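Local coordinates for tail spike protein (Acinetobacter phage vB_AbaP_AS12, PDB 6EU4) that forms the trimeric tailspike of a phage of Acinetobacter baumannii and probably recognises and degrades the capsular polysaccharide of its host, at residues G195-Y200 with S223-N228. Numbering follows the deposited sequence.
Sequences GFTLQY and SILTKN
L225 O takes two donors from the neighbouring strand: L198 N, at 2.8 Å and almost in line with the carbonyl, and T197 OG1, which reaches it at 3.0 Å from above the carbonyl plane. A chi1 of -177° sets the threonine hydroxyl anti to the backbone N, within bonding distance of L225 O. T197 OG1 in turn accepts Q199 NE2 at 2.9 Å, a bond lying in the plane of the glutamine amide that fixes the amide's rotation. L225 CD2 packs 3.7 Å from T197 OG1, on the same face as the amide, and the side chains of K227 and Q199 point the same way, though their closest approach is doubtful. On the other face, in the conformers modelled here, I224 CG1 lies over one face of the F196 ring, F196 CZ is 4.2 Å from I224 CD1, and L198 CD1 meets the T226 methyl CG2; M177 of strand 175-179 packs on F196, and I176 and M177 on L198. Two further backbone bonds, L225 N to F196 O and K227 N to L198 O, hold the parallel pair in register. At the far end, N228 ND2 bonds weakly to Y200 O, and the Y200 hydroxyl is anchored on D174. Strands 148-151 and 241-250 flank the pair. Parallel strands of successive turns, stacked in register with an apolar interior, are the hallmark of the right-handed beta-helix of phage tailspikes.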
loop_
_atom_site.group_PDB
_atom_site.type_symbol
_atom_site.label_atom_id
_atom_site.label_comp_id
_atom_site.label_asym_id
_atom_site.label_seq_id
_atom_site.Cartn_x
_atom_site.Cartn_y
_atom_site.Cartn_z
ATOM N N GLY A 195 5.139 -17.416 -18.891
ATOM C CA GLY A 195 5.389 -17.037 -20.273
ATOM C C GLY A 195 4.652 -17.829 -21.323
ATOM O O GLY A 195 5.242 -18.182 -22.362
ATOM N N PHE A 196 3.371 -18.126 -21.099
ATOM C CA PHE A 196 2.625 -18.888 -22.096
ATOM C C PHE A 196 1.132 -18.653 -21.929
ATOM O O PHE A 196 0.678 -18.020 -20.971
ATOM C CB PHE A 196 2.952 -20.384 -22.026
ATOM C CG PHE A 196 2.660 -21.029 -20.702
ATOM C CD1 PHE A 196 1.409 -21.536 -20.432
ATOM C CD2 PHE A 196 3.660 -21.167 -19.742
ATOM C CE1 PHE A 196 1.145 -22.156 -19.224
ATOM C CE2 PHE A 196 3.405 -21.780 -18.537
ATOM C CZ PHE A 196 2.141 -22.282 -18.278
ATOM N N THR A 197 0.368 -19.155 -22.901
ATOM C CA THR A 197 -1.072 -18.986 -22.920
ATOM C C THR A 197 -1.771 -20.342 -22.848
ATOM O O THR A 197 -1.222 -21.371 -23.251
ATOM C CB THR A 197 -1.504 -18.218 -24.181
ATOM O OG1 THR A 197 -2.917 -18.000 -24.159
ATOM C CG2 THR A 197 -1.147 -19.015 -25.459
ATOM N N LEU A 198 -2.984 -20.319 -22.299
ATOM C CA LEU A 198 -3.885 -21.468 -22.226
ATOM C C LEU A 198 -5.188 -21.019 -22.865
ATOM O O LEU A 198 -5.843 -20.109 -22.342
ATOM C CB LEU A 198 -4.146 -21.890 -20.773
ATOM C CG LEU A 198 -2.934 -22.256 -19.926
ATOM C CD1 LEU A 198 -3.333 -22.414 -18.463
ATOM C CD2 LEU A 198 -2.330 -23.527 -20.451
ATOM N N GLN A 199 -5.562 -21.617 -23.989
ATOM C CA GLN A 199 -6.775 -21.198 -24.680
ATOM C C GLN A 199 -7.550 -22.397 -25.195
ATOM O O GLN A 199 -6.967 -23.407 -25.591
ATOM C CB GLN A 199 -6.451 -20.277 -25.875
ATOM C CG GLN A 199 -5.644 -19.056 -25.490
ATOM C CD GLN A 199 -5.440 -18.101 -26.649
ATOM O OE1 GLN A 199 -6.200 -18.115 -27.631
ATOM N NE2 GLN A 199 -4.404 -17.270 -26.550
ATOM N N TYR A 200 -8.876 -22.252 -25.242
ATOM C CA TYR A 200 -9.683 -23.149 -26.057
ATOM C C TYR A 200 -9.682 -22.679 -27.505
ATOM O O TYR A 200 -9.541 -21.489 -27.786
ATOM C CB TYR A 200 -11.126 -23.218 -25.564
ATOM C CG TYR A 200 -11.269 -24.042 -24.317
ATOM C CD1 TYR A 200 -11.068 -23.476 -23.076
ATOM C CD2 TYR A 200 -11.569 -25.392 -24.387
ATOM C CE1 TYR A 200 -11.172 -24.239 -21.911
ATOM C CE2 TYR A 200 -11.684 -26.162 -23.238
ATOM C CZ TYR A 200 -11.477 -25.572 -22.003
ATOM O OH TYR A 200 -11.578 -26.341 -20.864
ATOM N N SER A 223 3.191 -14.059 -16.170
ATOM C CA SER A 223 3.057 -13.889 -17.612
ATOM C C SER A 223 2.330 -15.077 -18.233
ATOM O O SER A 223 2.796 -15.719 -19.187
ATOM C CB SER A 223 4.427 -13.658 -18.244
ATOM O OG SER A 223 4.956 -12.442 -17.714
ATOM N N ILE A 224 1.162 -15.362 -17.670
ATOM C CA ILE A 224 0.292 -16.422 -18.159
ATOM C C ILE A 224 -1.020 -15.795 -18.588
ATOM O O ILE A 224 -1.648 -15.057 -17.819
ATOM C CB ILE A 224 0.044 -17.505 -17.097
ATOM C CG1 ILE A 224 1.343 -18.255 -16.812
ATOM C CG2 ILE A 224 -1.040 -18.480 -17.578
ATOM C CD1 ILE A 224 1.264 -19.141 -15.612
ATOM N N LEU A 225 -1.446 -16.117 -19.798
ATOM C CA LEU A 225 -2.697 -15.623 -20.352
ATOM C C LEU A 225 -3.647 -16.789 -20.527
ATOM O O LEU A 225 -3.309 -17.752 -21.208
ATOM C CB LEU A 225 -2.469 -14.976 -21.714
ATOM C CG LEU A 225 -3.741 -14.749 -22.560
ATOM C CD1 LEU A 225 -4.645 -13.709 -21.919
ATOM C CD2 LEU A 225 -3.365 -14.368 -23.983
ATOM N N THR A 226 -4.836 -16.707 -19.957
ATOM C CA THR A 226 -5.905 -17.626 -20.325
ATOM C C THR A 226 -6.980 -16.840 -21.056
ATOM O O THR A 226 -7.335 -15.732 -20.649
ATOM C CB THR A 226 -6.500 -18.372 -19.106
ATOM O OG1 THR A 226 -7.293 -17.496 -18.294
ATOM C CG2 THR A 226 -5.410 -18.973 -18.253
ATOM N N LYS A 227 -7.475 -17.406 -22.145
ATOM C CA LYS A 227 -8.519 -16.726 -22.893
ATOM C C LYS A 227 -9.284 -17.756 -23.702
ATOM O O LYS A 227 -8.889 -18.927 -23.816
ATOM C CB LYS A 227 -7.953 -15.610 -23.780
ATOM C CG LYS A 227 -7.081 -16.087 -24.907
ATOM C CD LYS A 227 -6.626 -14.925 -25.813
ATOM C CE LYS A 227 -7.667 -14.559 -26.852
ATOM N NZ LYS A 227 -7.069 -13.752 -27.970
ATOM N N ASN A 228 -10.424 -17.312 -24.229
ATOM C CA ASN A 228 -11.392 -18.210 -24.840
ATOM C C ASN A 228 -11.836 -19.270 -23.838
ATOM O O ASN A 228 -11.921 -20.446 -24.172
ATOM C CB ASN A 228 -10.839 -18.872 -26.112
ATOM C CG ASN A 228 -10.643 -17.882 -27.237
ATOM O OD1 ASN A 228 -11.365 -16.901 -27.332
ATOM N ND2 ASN A 228 -9.645 -18.116 -28.074
#